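Local coordinates for protein amorpha-4,11-diene synthase (Artemisia annua, PDB 4GAX) that probably cyclises farnesyl diphosphate into a sesquiterpene, here as an engineered variant of an alpha-bisabolol synthase, at residues 436-441 against 516-521; 303-308 against 423-428; 159-164 against 186-191; 121-126 against 136-141. One frame throughout, in Å; residues are numbered along the deposited sequence.

All four contacts join parts of an all-helical terpene synthase. Contacts 1 and 2 lie in the C-terminal region, contacts 3 and 4 in the N-terminal one. Contact 2 is a buried helix pair; contact 1 is partly buried. Y427, on helix 419-429 of contact 2, bonds through its hydroxyl to A438 O of contact 1. Contacts 3 and 4 also touch, where L163 meets S121 and F139. Contact 3 is mainly aliphatic and partly buried, whereas contact 4 is buried and aromatic. Contacts 1 and 4 each pair a helix with a loop; contacts 2 and 3 pair two helices. No hydrogen bond crosses any of the four.

Contact 1: 436-441 against 516-521; sequences KEAFEW and TIPRPL
A438 and I517 bring the backbones of the two segments close, with A438 CA 4.7 Å from I517 CA. Segment 436-441 is the start of helix 436-443 in the alpha-helical bundle of the terpene synthase fold. Segment 516-521 is the turn that leads into helix 519-535. P518 occupies the N-cap position, and its carbonyl O accepts a 2.9 Å bond from L521 N in the first turn.

The small methyl of A438 is consistent with so close a backbone approach. Its CB rests 3.9 Å from P518 CD of the proline ring. The carbonyl of T516 faces the same helix turn: T516 O lies 3.9 Å from E437 CB. It makes no hydrogen bond with A438 N, which bonds to T435 OG1 instead. The carboxylate of E437 bends away from the turn.

W441 reaches over the turn from the next level of the helix. With CG anti to the backbone N (chi1 -178°), the indole extends out to T516 and I517. Helix 447-461 touches the same indole through L448 and L449. Y427 of helix 419-429 touches W441, I517 and L521. I517 CD1 approaches the six-membered ring obliquely, 4.2 Å from W441 CZ3. At the five-membered ring, T516 OG1 sits 3.5 Å from W441 CD1, also obliquely.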
loop_
_atom_site.group_PDB
_atom_site.type_symbol
_atom_site.label_atom_id
_atom_site.label_comp_id
_atom_site.label_asym_id
_atom_site.label_seq_id
_atom_site.Cartn_x
_atom_site.Cartn_y
_atom_site.Cartn_z
ATOM N N LYS A 436 19.903 7.300 10.039
ATOM C CA LYS A 436 19.967 6.606 11.321
ATOM C C LYS A 436 18.669 6.894 12.075
ATOM O O LYS A 436 18.155 6.044 12.806
ATOM C CB LYS A 436 21.179 7.072 12.134
ATOM C CG LYS A 436 21.611 6.114 13.247
ATOM C CD LYS A 436 22.750 6.710 14.083
ATOM C CE LYS A 436 23.487 5.648 14.905
ATOM N NZ LYS A 436 24.586 6.223 15.751
ATOM N N GLU A 437 18.129 8.091 11.855
ATOM C CA GLU A 437 16.894 8.530 12.502
ATOM C C GLU A 437 15.705 7.680 12.085
ATOM O O GLU A 437 14.799 7.447 12.884
ATOM C CB GLU A 437 16.603 10.009 12.198
ATOM C CG GLU A 437 17.525 10.997 12.916
ATOM C CD GLU A 437 18.980 10.896 12.468
ATOM O OE1 GLU A 437 19.221 10.529 11.296
ATOM O OE2 GLU A 437 19.884 11.173 13.294
ATOM N N ALA A 438 15.704 7.217 10.838
ATOM C CA ALA A 438 14.596 6.417 10.359
ATOM C C ALA A 438 14.585 5.104 11.120
ATOM O O ALA A 438 13.525 4.618 11.522
ATOM C CB ALA A 438 14.704 6.178 8.875
ATOM N N PHE A 439 15.769 4.538 11.337
ATOM C CA PHE A 439 15.862 3.296 12.099
ATOM C C PHE A 439 15.527 3.496 13.564
ATOM O O PHE A 439 14.908 2.628 14.181
ATOM C CB PHE A 439 17.240 2.652 11.949
ATOM C CG PHE A 439 17.293 1.611 10.872
ATOM C CD1 PHE A 439 16.637 0.401 11.040
ATOM C CD2 PHE A 439 17.987 1.839 9.697
ATOM C CE1 PHE A 439 16.677 -0.570 10.051
ATOM C CE2 PHE A 439 18.037 0.878 8.715
ATOM C CZ PHE A 439 17.379 -0.332 8.893
ATOM N N GLU A 440 15.947 4.626 14.127
ATOM C CA GLU A 440 15.550 4.971 15.484
ATOM C C GLU A 440 14.025 4.994 15.574
ATOM O O GLU A 440 13.433 4.463 16.522
ATOM C CB GLU A 440 16.130 6.329 15.893
ATOM C CG GLU A 440 17.641 6.345 16.043
ATOM C CD GLU A 440 18.191 7.754 16.221
ATOM O OE1 GLU A 440 17.394 8.720 16.167
ATOM O OE2 GLU A 440 19.421 7.896 16.414
ATOM N N TRP A 441 13.388 5.610 14.589
ATOM C CA TRP A 441 11.931 5.618 14.527
ATOM C C TRP A 441 11.384 4.188 14.546
ATOM O O TRP A 441 10.551 3.837 15.386
ATOM C CB TRP A 441 11.445 6.341 13.267
ATOM C CG TRP A 441 9.959 6.397 13.196
ATOM C CD1 TRP A 441 9.133 7.233 13.899
ATOM C CD2 TRP A 441 9.112 5.583 12.386
ATOM N NE1 TRP A 441 7.824 6.984 13.576
ATOM C CE2 TRP A 441 7.782 5.978 12.643
ATOM C CE3 TRP A 441 9.346 4.556 11.464
ATOM C CZ2 TRP A 441 6.694 5.383 12.014
ATOM C CZ3 TRP A 441 8.266 3.968 10.835
ATOM C CH2 TRP A 441 6.956 4.383 11.112
ATOM N N THR A 516 10.139 12.174 11.068
ATOM C CA THR A 516 11.524 11.724 11.296
ATOM C C THR A 516 11.996 10.665 10.316
ATOM O O THR A 516 13.181 10.318 10.288
ATOM C CB THR A 516 11.730 11.172 12.707
ATOM O OG1 THR A 516 10.758 10.151 12.955
ATOM C CG2 THR A 516 11.572 12.274 13.725
ATOM N N ILE A 517 11.059 10.150 9.529
ATOM C CA ILE A 517 11.352 9.187 8.478
ATOM C C ILE A 517 11.245 9.927 7.137
ATOM O O ILE A 517 10.302 10.690 6.924
ATOM C CB ILE A 517 10.346 8.005 8.559
ATOM C CG1 ILE A 517 10.283 7.195 7.278
ATOM C CG2 ILE A 517 8.951 8.514 8.794
ATOM C CD1 ILE A 517 9.175 6.136 7.337
ATOM N N PRO A 518 12.218 9.719 6.235
ATOM C CA PRO A 518 12.182 10.369 4.919
ATOM C C PRO A 518 10.854 10.102 4.230
ATOM O O PRO A 518 10.352 8.968 4.279
ATOM C CB PRO A 518 13.325 9.685 4.155
ATOM C CG PRO A 518 14.285 9.258 5.235
ATOM C CD PRO A 518 13.394 8.841 6.387
ATOM N N ARG A 519 10.282 11.132 3.611
ATOM C CA ARG A 519 8.969 10.988 2.976
ATOM C C ARG A 519 8.759 9.781 2.063
ATOM O O ARG A 519 7.684 9.167 2.103
ATOM C CB ARG A 519 8.548 12.263 2.245
ATOM C CG ARG A 519 7.328 12.874 2.884
ATOM C CD ARG A 519 6.759 14.040 2.103
ATOM N NE ARG A 519 5.902 13.603 1.009
ATOM C CZ ARG A 519 4.728 12.993 1.164
ATOM N NH1 ARG A 519 4.257 12.707 2.376
ATOM N NH2 ARG A 519 4.029 12.657 0.096
ATOM N N PRO A 520 9.757 9.449 1.220
ATOM C CA PRO A 520 9.478 8.335 0.303
ATOM C C PRO A 520 9.309 7.016 1.044
ATOM O O PRO A 520 8.638 6.112 0.522
ATOM C CB PRO A 520 10.718 8.298 -0.609
ATOM C CG PRO A 520 11.284 9.685 -0.532
ATOM C CD PRO A 520 11.021 10.139 0.885
ATOM N N LEU A 521 9.886 6.912 2.239
ATOM C CA LEU A 521 9.703 5.706 3.057
ATOM C C LEU A 521 8.357 5.745 3.771
ATOM O O LEU A 521 7.712 4.699 3.990
ATOM C CB LEU A 521 10.837 5.587 4.082
ATOM C CG LEU A 521 12.190 5.159 3.508
ATOM C CD1 LEU A 521 13.266 5.278 4.578
ATOM C CD2 LEU A 521 12.101 3.720 2.989
#

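Contact 2: 303-308 against 423-428; sequences IFLAKV and TTTCYL
The F304 ring meets T425 and L428, which both come to it obliquely. T425 CG2 is 3.8 Å from F304 CD2, and L428 CD1 is 4.2 Å from F304 CE2. One face of the ring is covered from its own helix: V308 CG2 stands 3.7 Å above the F304 plane, toward the rim.

The helices 299-322 and 419-429 belong to the helical bundle of the class I terpene synthase fold. Their segments run roughly antiparallel at 144°, with axes 9.3 Å apart. T425 points at the facing helix and has the largest buried share of this contact. A chi1 of -63°, measured to OG1, sets CG2 opposite the backbone N and aims this methyl at F304, L305 and V308. L305 CD1 is 3.6 Å from T425 CG2. Beside it, L305 CD2 touches C426 SG at 4.0 Å. V308 and T425 meet tip to tip, with V308 CG1 3.6 Å from T425 OG1.

Helix 351-370 packs on F304, V308 and L428, and helix 282-292 on L305 and C426. Both branches of T425 thus meet apolar groups. The buried hydroxyl can do so because L421 O, one turn earlier in the helix, takes its hydrogen bond.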
loop_
_atom_site.group_PDB
_atom_site.type_symbol
_atom_site.label_atom_id
_atom_site.label_comp_id
_atom_site.label_asym_id
_atom_site.label_seq_id
_atom_site.Cartn_x
_atom_site.Cartn_y
_atom_site.Cartn_z
ATOM N N ILE A 303 12.135 -5.886 -5.887
ATOM C CA ILE A 303 12.592 -7.263 -6.095
ATOM C C ILE A 303 13.056 -7.863 -4.774
ATOM O O ILE A 303 12.704 -8.995 -4.442
ATOM C CB ILE A 303 13.701 -7.336 -7.162
ATOM C CG1 ILE A 303 13.084 -7.080 -8.546
ATOM C CG2 ILE A 303 14.399 -8.699 -7.128
ATOM C CD1 ILE A 303 14.113 -6.879 -9.660
ATOM N N PHE A 304 13.810 -7.094 -3.993
ATOM C CA PHE A 304 14.301 -7.594 -2.706
ATOM C C PHE A 304 13.131 -7.839 -1.744
ATOM O O PHE A 304 13.097 -8.843 -1.036
ATOM C CB PHE A 304 15.287 -6.603 -2.073
ATOM C CG PHE A 304 15.873 -7.099 -0.793
ATOM C CD1 PHE A 304 16.625 -8.265 -0.777
ATOM C CD2 PHE A 304 15.622 -6.446 0.408
ATOM C CE1 PHE A 304 17.158 -8.769 0.419
ATOM C CE2 PHE A 304 16.146 -6.938 1.612
ATOM C CZ PHE A 304 16.926 -8.102 1.613
ATOM N N LEU A 305 12.182 -6.910 -1.717
ATOM C CA LEU A 305 11.044 -7.011 -0.820
ATOM C C LEU A 305 10.220 -8.238 -1.168
ATOM O O LEU A 305 9.773 -8.971 -0.282
ATOM C CB LEU A 305 10.197 -5.737 -0.887
ATOM C CG LEU A 305 8.874 -5.694 -0.097
ATOM C CD1 LEU A 305 9.096 -5.883 1.397
ATOM C CD2 LEU A 305 8.170 -4.325 -0.355
ATOM N N ALA A 306 10.050 -8.489 -2.459
ATOM C CA ALA A 306 9.312 -9.668 -2.887
ATOM C C ALA A 306 9.996 -10.940 -2.383
ATOM O O ALA A 306 9.324 -11.859 -1.907
ATOM C CB ALA A 306 9.193 -9.692 -4.416
ATOM N N LYS A 307 11.324 -11.000 -2.490
ATOM C CA LYS A 307 12.067 -12.154 -1.972
ATOM C C LYS A 307 11.871 -12.325 -0.472
ATOM O O LYS A 307 11.660 -13.438 0.008
ATOM C CB LYS A 307 13.554 -12.021 -2.292
ATOM C CG LYS A 307 13.833 -12.053 -3.801
ATOM C CD LYS A 307 15.320 -11.797 -4.095
ATOM C CE LYS A 307 15.623 -11.935 -5.598
ATOM N NZ LYS A 307 17.086 -11.705 -5.877
ATOM N N VAL A 308 11.942 -11.226 0.272
ATOM C CA VAL A 308 11.767 -11.296 1.715
ATOM C C VAL A 308 10.354 -11.760 2.061
ATOM O O VAL A 308 10.168 -12.579 2.964
ATOM C CB VAL A 308 12.091 -9.942 2.397
ATOM C CG1 VAL A 308 11.725 -9.973 3.860
ATOM C CG2 VAL A 308 13.581 -9.622 2.241
ATOM N N THR A 423 8.515 -2.942 6.813
ATOM C CA THR A 423 8.964 -1.546 6.819
ATOM C C THR A 423 10.486 -1.451 6.697
ATOM O O THR A 423 11.022 -0.725 5.854
ATOM C CB THR A 423 8.544 -0.814 8.116
ATOM O OG1 THR A 423 7.117 -0.769 8.208
ATOM C CG2 THR A 423 9.098 0.614 8.139
ATOM N N THR A 424 11.191 -2.192 7.534
ATOM C CA THR A 424 12.639 -2.136 7.486
ATOM C C THR A 424 13.211 -2.834 6.243
ATOM O O THR A 424 14.345 -2.538 5.836
ATOM C CB THR A 424 13.275 -2.671 8.779
ATOM O OG1 THR A 424 12.838 -4.015 9.002
ATOM C CG2 THR A 424 12.854 -1.790 9.972
ATOM N N THR A 425 12.449 -3.752 5.649
ATOM C CA THR A 425 12.895 -4.356 4.385
ATOM C C THR A 425 12.869 -3.276 3.309
ATOM O O THR A 425 13.731 -3.245 2.406
ATOM C CB THR A 425 12.023 -5.542 3.944
ATOM O OG1 THR A 425 12.117 -6.600 4.908
ATOM C CG2 THR A 425 12.488 -6.073 2.585
ATOM N N CYS A 426 11.886 -2.376 3.400
ATOM C CA CYS A 426 11.871 -1.201 2.512
ATOM C C CYS A 426 13.064 -0.285 2.771
ATOM O O CYS A 426 13.606 0.317 1.831
ATOM C CB CYS A 426 10.578 -0.396 2.663
ATOM S SG CYS A 426 9.150 -1.210 1.889
ATOM N N TYR A 427 13.456 -0.156 4.044
ATOM C CA TYR A 427 14.634 0.636 4.374
ATOM C C TYR A 427 15.850 0.093 3.613
ATOM O O TYR A 427 16.612 0.849 3.000
ATOM C CB TYR A 427 14.943 0.579 5.868
ATOM C CG TYR A 427 14.079 1.439 6.771
ATOM C CD1 TYR A 427 14.518 1.767 8.049
ATOM C CD2 TYR A 427 12.816 1.878 6.378
ATOM C CE1 TYR A 427 13.750 2.534 8.904
ATOM C CE2 TYR A 427 12.034 2.658 7.238
ATOM C CZ TYR A 427 12.512 2.978 8.496
ATOM O OH TYR A 427 11.764 3.746 9.364
ATOM N N LEU A 428 16.037 -1.222 3.665
ATOM C CA LEU A 428 17.209 -1.840 3.045
ATOM C C LEU A 428 17.183 -1.651 1.536
ATOM O O LEU A 428 18.226 -1.428 0.922
ATOM C CB LEU A 428 17.280 -3.335 3.373
ATOM C CG LEU A 428 17.510 -3.681 4.843
ATOM C CD1 LEU A 428 17.806 -5.182 4.999
ATOM C CD2 LEU A 428 18.658 -2.849 5.391
#

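Contact 3: 159-164 against 186-191; sequences GLLELY and SHLSII
L160 and L188 join helices 157-167 and 175-194 within the N-terminal alpha-helical domain of the terpene synthase. The two short segments cross at 134° between their N-to-C directions, with the axes 10.4 Å apart. At that spacing the side chains do the touching.

L188 is the centre of the contact. Its chi1 of -72° directs the branched end at helix 157-167. There CD1 meets Y164, CD2 meets L160, and both methyls meet L161. L188 CD1 lies 3.6 Å from Y164 CB and approaches the tyrosine ring obliquely. The same methyl is 4.0 Å from L161 CD2, and the L161 and L188 side chains cross at about a right angle. The other methyl, L188 CD2, rests 3.9 Å from L160 CB. An alanine at L188 would lose both methyls and would probably open a gap between L160, L161 and Y164, with the leucines freer to turn.

L160 CD1 reaches I191 CD1 at 3.6 Å, about a turn after L188. It also reaches H187 CB, just before L188, at 4.1 Å. Both pairs of side chains cross obliquely. Helix 200-211 packs on the same patch, with I206 against L188 and A209 against L161.

The polar ends turn to other partners. Y164 OH bonds to A209 O, and H187 ND1 bonds to F183 O in its own helix. What holds the two segments together is thus van der Waals packing, mostly of aliphatic groups with the Y164 side chain. Its fit probably rests on the shapes of these side chains, with no polar bond to fix the register.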
loop_
_atom_site.group_PDB
_atom_site.type_symbol
_atom_site.label_atom_id
_atom_site.label_comp_id
_atom_site.label_asym_id
_atom_site.label_seq_id
_atom_site.Cartn_x
_atom_site.Cartn_y
_atom_site.Cartn_z
ATOM N N GLY A 159 -17.789 18.733 -7.448
ATOM C CA GLY A 159 -17.493 19.303 -6.151
ATOM C C GLY A 159 -17.856 18.345 -5.037
ATOM O O GLY A 159 -17.135 18.252 -4.039
ATOM N N LEU A 160 -18.981 17.649 -5.196
ATOM C CA LEU A 160 -19.454 16.710 -4.181
ATOM C C LEU A 160 -18.455 15.584 -4.048
ATOM O O LEU A 160 -18.112 15.159 -2.943
ATOM C CB LEU A 160 -20.800 16.107 -4.574
ATOM C CG LEU A 160 -22.058 16.732 -3.999
ATOM C CD1 LEU A 160 -23.288 15.943 -4.453
ATOM C CD2 LEU A 160 -21.954 16.773 -2.493
ATOM N N LEU A 161 -18.007 15.090 -5.198
ATOM C CA LEU A 161 -16.991 14.050 -5.236
ATOM C C LEU A 161 -15.675 14.493 -4.624
ATOM O O LEU A 161 -15.036 13.712 -3.918
ATOM C CB LEU A 161 -16.758 13.586 -6.676
ATOM C CG LEU A 161 -17.442 12.300 -7.113
ATOM C CD1 LEU A 161 -17.103 12.046 -8.578
ATOM C CD2 LEU A 161 -16.979 11.138 -6.228
ATOM N N GLU A 162 -15.247 15.726 -4.903
ATOM C CA GLU A 162 -13.998 16.218 -4.318
ATOM C C GLU A 162 -14.100 16.272 -2.798
ATOM O O GLU A 162 -13.123 16.007 -2.081
ATOM C CB GLU A 162 -13.617 17.609 -4.860
ATOM C CG GLU A 162 -13.137 17.625 -6.306
ATOM C CD GLU A 162 -12.737 19.029 -6.783
ATOM O OE1 GLU A 162 -13.061 20.024 -6.089
ATOM O OE2 GLU A 162 -12.087 19.135 -7.849
ATOM N N LEU A 163 -15.279 16.629 -2.302
ATOM C CA LEU A 163 -15.483 16.722 -0.857
ATOM C C LEU A 163 -15.468 15.333 -0.231
ATOM O O LEU A 163 -14.848 15.112 0.821
ATOM C CB LEU A 163 -16.812 17.433 -0.558
ATOM C CG LEU A 163 -17.258 17.433 0.906
ATOM C CD1 LEU A 163 -16.247 18.149 1.819
ATOM C CD2 LEU A 163 -18.637 18.099 1.004
ATOM N N TYR A 164 -16.141 14.394 -0.886
ATOM C CA TYR A 164 -16.146 13.014 -0.428
ATOM C C TYR A 164 -14.701 12.495 -0.315
ATOM O O TYR A 164 -14.305 11.935 0.713
ATOM C CB TYR A 164 -16.977 12.146 -1.369
ATOM C CG TYR A 164 -16.791 10.659 -1.147
ATOM C CD1 TYR A 164 -17.512 9.981 -0.166
ATOM C CD2 TYR A 164 -15.893 9.930 -1.925
ATOM C CE1 TYR A 164 -17.325 8.586 0.039
ATOM C CE2 TYR A 164 -15.703 8.551 -1.727
ATOM C CZ TYR A 164 -16.416 7.890 -0.751
ATOM O OH TYR A 164 -16.213 6.529 -0.573
ATOM N N SER A 186 -24.687 10.055 0.907
ATOM C CA SER A 186 -26.119 9.939 0.647
ATOM C C SER A 186 -26.475 10.595 -0.670
ATOM O O SER A 186 -27.250 10.051 -1.449
ATOM C CB SER A 186 -26.960 10.542 1.783
ATOM O OG SER A 186 -26.815 11.950 1.849
ATOM N N HIS A 187 -25.900 11.763 -0.930
ATOM C CA HIS A 187 -26.214 12.450 -2.179
ATOM C C HIS A 187 -25.568 11.794 -3.397
ATOM O O HIS A 187 -26.222 11.636 -4.425
ATOM C CB HIS A 187 -25.894 13.940 -2.076
ATOM C CG HIS A 187 -26.891 14.687 -1.247
ATOM N ND1 HIS A 187 -26.754 14.852 0.118
ATOM C CD2 HIS A 187 -28.075 15.255 -1.576
ATOM C CE1 HIS A 187 -27.797 15.517 0.583
ATOM N NE2 HIS A 187 -28.610 15.779 -0.421
ATOM N N LEU A 188 -24.302 11.397 -3.269
ATOM C CA LEU A 188 -23.609 10.718 -4.365
ATOM C C LEU A 188 -24.270 9.396 -4.759
ATOM O O LEU A 188 -24.379 9.088 -5.955
ATOM C CB LEU A 188 -22.117 10.542 -4.050
ATOM C CG LEU A 188 -21.268 11.828 -4.091
ATOM C CD1 LEU A 188 -19.876 11.591 -3.514
ATOM C CD2 LEU A 188 -21.163 12.388 -5.516
ATOM N N SER A 189 -24.730 8.627 -3.767
ATOM C CA SER A 189 -25.436 7.371 -4.023
ATOM C C SER A 189 -26.637 7.570 -4.939
ATOM O O SER A 189 -26.844 6.810 -5.902
ATOM C CB SER A 189 -25.934 6.750 -2.718
ATOM O OG SER A 189 -24.864 6.188 -1.988
ATOM N N ILE A 190 -27.430 8.589 -4.616
ATOM C CA ILE A 190 -28.643 8.908 -5.366
ATOM C C ILE A 190 -28.287 9.405 -6.765
ATOM O O ILE A 190 -28.888 8.988 -7.748
ATOM C CB ILE A 190 -29.453 10.024 -4.679
ATOM C CG1 ILE A 190 -29.992 9.551 -3.331
ATOM C CG2 ILE A 190 -30.616 10.469 -5.558
ATOM C CD1 ILE A 190 -30.673 10.666 -2.547
ATOM N N ILE A 191 -27.312 10.306 -6.850
ATOM C CA ILE A 191 -26.941 10.877 -8.137
ATOM C C ILE A 191 -26.438 9.779 -9.080
ATOM O O ILE A 191 -26.812 9.733 -10.248
ATOM C CB ILE A 191 -25.891 12.002 -7.977
ATOM C CG1 ILE A 191 -26.496 13.169 -7.195
ATOM C CG2 ILE A 191 -25.424 12.497 -9.328
ATOM C CD1 ILE A 191 -25.462 14.204 -6.753
#

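Contact 4: 121-126 against 136-141; sequences SLWFRL and CDVFNN
F124 and F139 form the aromatic part of the contact. It is a T-shaped pair: the edge of F139 points at the face of F124. The centroids are 4.8 Å apart and the planes stand at 71°. F139 CE2 hangs 3.4 Å above the F124 plane, over the ring centre. With chi1 at 173°, F124 extends from the helix toward the loop.

A sulfur-aromatic contact adds to it. C136 SG lies obliquely to the same F124 ring, 5.0 Å from its centroid, and nearest to CZ. Replacing F124 by an alanine would probably take away the face that the F139 edge meets and the ring beside C136 SG, and let F139 shift.

The apolar contacts centre on V138. V138 CG1 meets the W123 indole at its edge, near the ring plane, 3.6 Å from W123 CZ3. The same methyl stands over one face of F139, 3.7 Å above the plane and offset toward the rim. V138 CG1 thus touches W123 and F139 and comes within 4.3 Å of F124 CD1.

One polar atom takes part without a hydrogen bond across the contact. S121 OG sits at the edge of F139, in the ring plane, 3.5 Å from F139 CE1.

Together these contacts fold the loop after helix 120-129 back onto that helix. L177 of helix 175-194 touches F124, C136 and F139. L163 of helix 157-167 packs on S121 and F139, while L81 of helix 77-89 touches W123.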
loop_
_atom_site.group_PDB
_atom_site.type_symbol
_atom_site.label_atom_id
_atom_site.label_comp_id
_atom_site.label_asym_id
_atom_site.label_seq_id
_atom_site.Cartn_x
_atom_site.Cartn_y
_atom_site.Cartn_z
ATOM N N SER A 121 -11.844 21.614 -1.463
ATOM C CA SER A 121 -11.777 20.205 -1.059
ATOM C C SER A 121 -10.543 19.504 -1.648
ATOM O O SER A 121 -9.908 18.648 -1.003
ATOM C CB SER A 121 -13.046 19.473 -1.502
ATOM O OG SER A 121 -14.177 19.984 -0.813
ATOM N N LEU A 122 -10.214 19.851 -2.886
ATOM C CA LEU A 122 -9.049 19.258 -3.545
ATOM C C LEU A 122 -7.771 19.763 -2.885
ATOM O O LEU A 122 -6.830 19.001 -2.645
ATOM C CB LEU A 122 -9.050 19.597 -5.046
ATOM C CG LEU A 122 -7.816 19.130 -5.816
ATOM C CD1 LEU A 122 -7.690 17.601 -5.707
ATOM C CD2 LEU A 122 -7.860 19.573 -7.261
ATOM N N TRP A 123 -7.742 21.049 -2.563
ATOM C CA TRP A 123 -6.573 21.617 -1.910
ATOM C C TRP A 123 -6.296 20.867 -0.615
ATOM O O TRP A 123 -5.159 20.481 -0.346
ATOM C CB TRP A 123 -6.788 23.105 -1.627
ATOM C CG TRP A 123 -5.823 23.680 -0.617
ATOM C CD1 TRP A 123 -4.557 24.128 -0.858
ATOM C CD2 TRP A 123 -6.060 23.876 0.789
ATOM N NE1 TRP A 123 -3.985 24.595 0.314
ATOM C CE2 TRP A 123 -4.888 24.443 1.339
ATOM C CE3 TRP A 123 -7.148 23.621 1.638
ATOM C CZ2 TRP A 123 -4.774 24.775 2.690
ATOM C CZ3 TRP A 123 -7.038 23.941 2.981
ATOM C CH2 TRP A 123 -5.861 24.518 3.495
ATOM N N PHE A 124 -7.352 20.637 0.163
ATOM C CA PHE A 124 -7.222 20.013 1.474
ATOM C C PHE A 124 -6.594 18.627 1.338
ATOM O O PHE A 124 -5.650 18.283 2.055
ATOM C CB PHE A 124 -8.607 19.931 2.133
ATOM C CG PHE A 124 -8.639 19.160 3.418
ATOM C CD1 PHE A 124 -8.319 19.770 4.616
ATOM C CD2 PHE A 124 -9.030 17.828 3.428
ATOM C CE1 PHE A 124 -8.368 19.055 5.825
ATOM C CE2 PHE A 124 -9.100 17.112 4.611
ATOM C CZ PHE A 124 -8.758 17.727 5.820
ATOM N N ARG A 125 -7.129 17.834 0.420
ATOM C CA ARG A 125 -6.664 16.467 0.252
ATOM C C ARG A 125 -5.234 16.388 -0.294
ATOM O O ARG A 125 -4.421 15.601 0.193
ATOM C CB ARG A 125 -7.628 15.685 -0.648
ATOM C CG ARG A 125 -7.180 14.258 -0.900
ATOM C CD ARG A 125 -8.223 13.464 -1.666
ATOM N NE ARG A 125 -8.411 13.952 -3.040
ATOM C CZ ARG A 125 -7.526 13.782 -4.023
ATOM N NH1 ARG A 125 -6.389 13.126 -3.793
ATOM N NH2 ARG A 125 -7.783 14.251 -5.241
ATOM N N LEU A 126 -4.923 17.202 -1.300
ATOM C CA LEU A 126 -3.562 17.221 -1.858
ATOM C C LEU A 126 -2.533 17.707 -0.853
ATOM O O LEU A 126 -1.392 17.202 -0.816
ATOM C CB LEU A 126 -3.481 18.077 -3.126
ATOM C CG LEU A 126 -4.282 17.699 -4.364
ATOM C CD1 LEU A 126 -3.876 18.628 -5.539
ATOM C CD2 LEU A 126 -4.093 16.230 -4.734
ATOM N N CYS A 136 -9.241 21.629 9.116
ATOM C CA CYS A 136 -10.569 21.590 8.502
ATOM C C CYS A 136 -11.275 22.931 8.355
ATOM O O CYS A 136 -12.386 22.973 7.816
ATOM C CB CYS A 136 -11.476 20.667 9.308
ATOM S SG CYS A 136 -11.132 18.968 8.981
ATOM N N ASP A 137 -10.662 24.012 8.841
ATOM C CA ASP A 137 -11.293 25.341 8.797
ATOM C C ASP A 137 -11.764 25.716 7.400
ATOM O O ASP A 137 -12.759 26.410 7.246
ATOM C CB ASP A 137 -10.335 26.430 9.284
ATOM C CG ASP A 137 -10.028 26.323 10.770
ATOM O OD1 ASP A 137 -10.703 25.531 11.468
ATOM O OD2 ASP A 137 -9.113 27.040 11.238
ATOM N N VAL A 138 -11.043 25.249 6.385
ATOM C CA VAL A 138 -11.359 25.588 5.012
ATOM C C VAL A 138 -12.779 25.150 4.651
ATOM O O VAL A 138 -13.397 25.718 3.742
ATOM C CB VAL A 138 -10.335 24.971 4.029
ATOM C CG1 VAL A 138 -10.457 23.443 3.993
ATOM C CG2 VAL A 138 -10.506 25.558 2.632
ATOM N N PHE A 139 -13.312 24.168 5.380
ATOM C CA PHE A 139 -14.649 23.647 5.075
ATOM C C PHE A 139 -15.807 24.412 5.697
ATOM O O PHE A 139 -16.964 24.197 5.328
ATOM C CB PHE A 139 -14.749 22.167 5.443
ATOM C CG PHE A 139 -13.845 21.296 4.627
ATOM C CD1 PHE A 139 -14.095 21.097 3.277
ATOM C CD2 PHE A 139 -12.725 20.699 5.202
ATOM C CE1 PHE A 139 -13.244 20.296 2.508
ATOM C CE2 PHE A 139 -11.876 19.906 4.443
ATOM C CZ PHE A 139 -12.140 19.702 3.100
ATOM N N ASN A 140 -15.500 25.297 6.633
ATOM C CA ASN A 140 -16.553 25.977 7.372
ATOM C C ASN A 140 -17.585 26.664 6.486
ATOM O O ASN A 140 -18.773 26.655 6.803
ATOM C CB ASN A 140 -15.960 26.926 8.415
ATOM C CG ASN A 140 -15.404 26.178 9.611
ATOM O OD1 ASN A 140 -15.903 25.109 9.965
ATOM N ND2 ASN A 140 -14.367 26.728 10.235
ATOM N N ASN A 141 -17.154 27.223 5.359
ATOM C CA ASN A 141 -18.122 27.856 4.460
ATOM C C ASN A 141 -18.733 26.929 3.406
ATOM O O ASN A 141 -19.349 27.380 2.437
ATOM C CB ASN A 141 -17.563 29.147 3.863
ATOM C CG ASN A 141 -17.312 30.203 4.928
ATOM O OD1 ASN A 141 -18.195 30.525 5.735
ATOM N ND2 ASN A 141 -16.093 30.729 4.953
#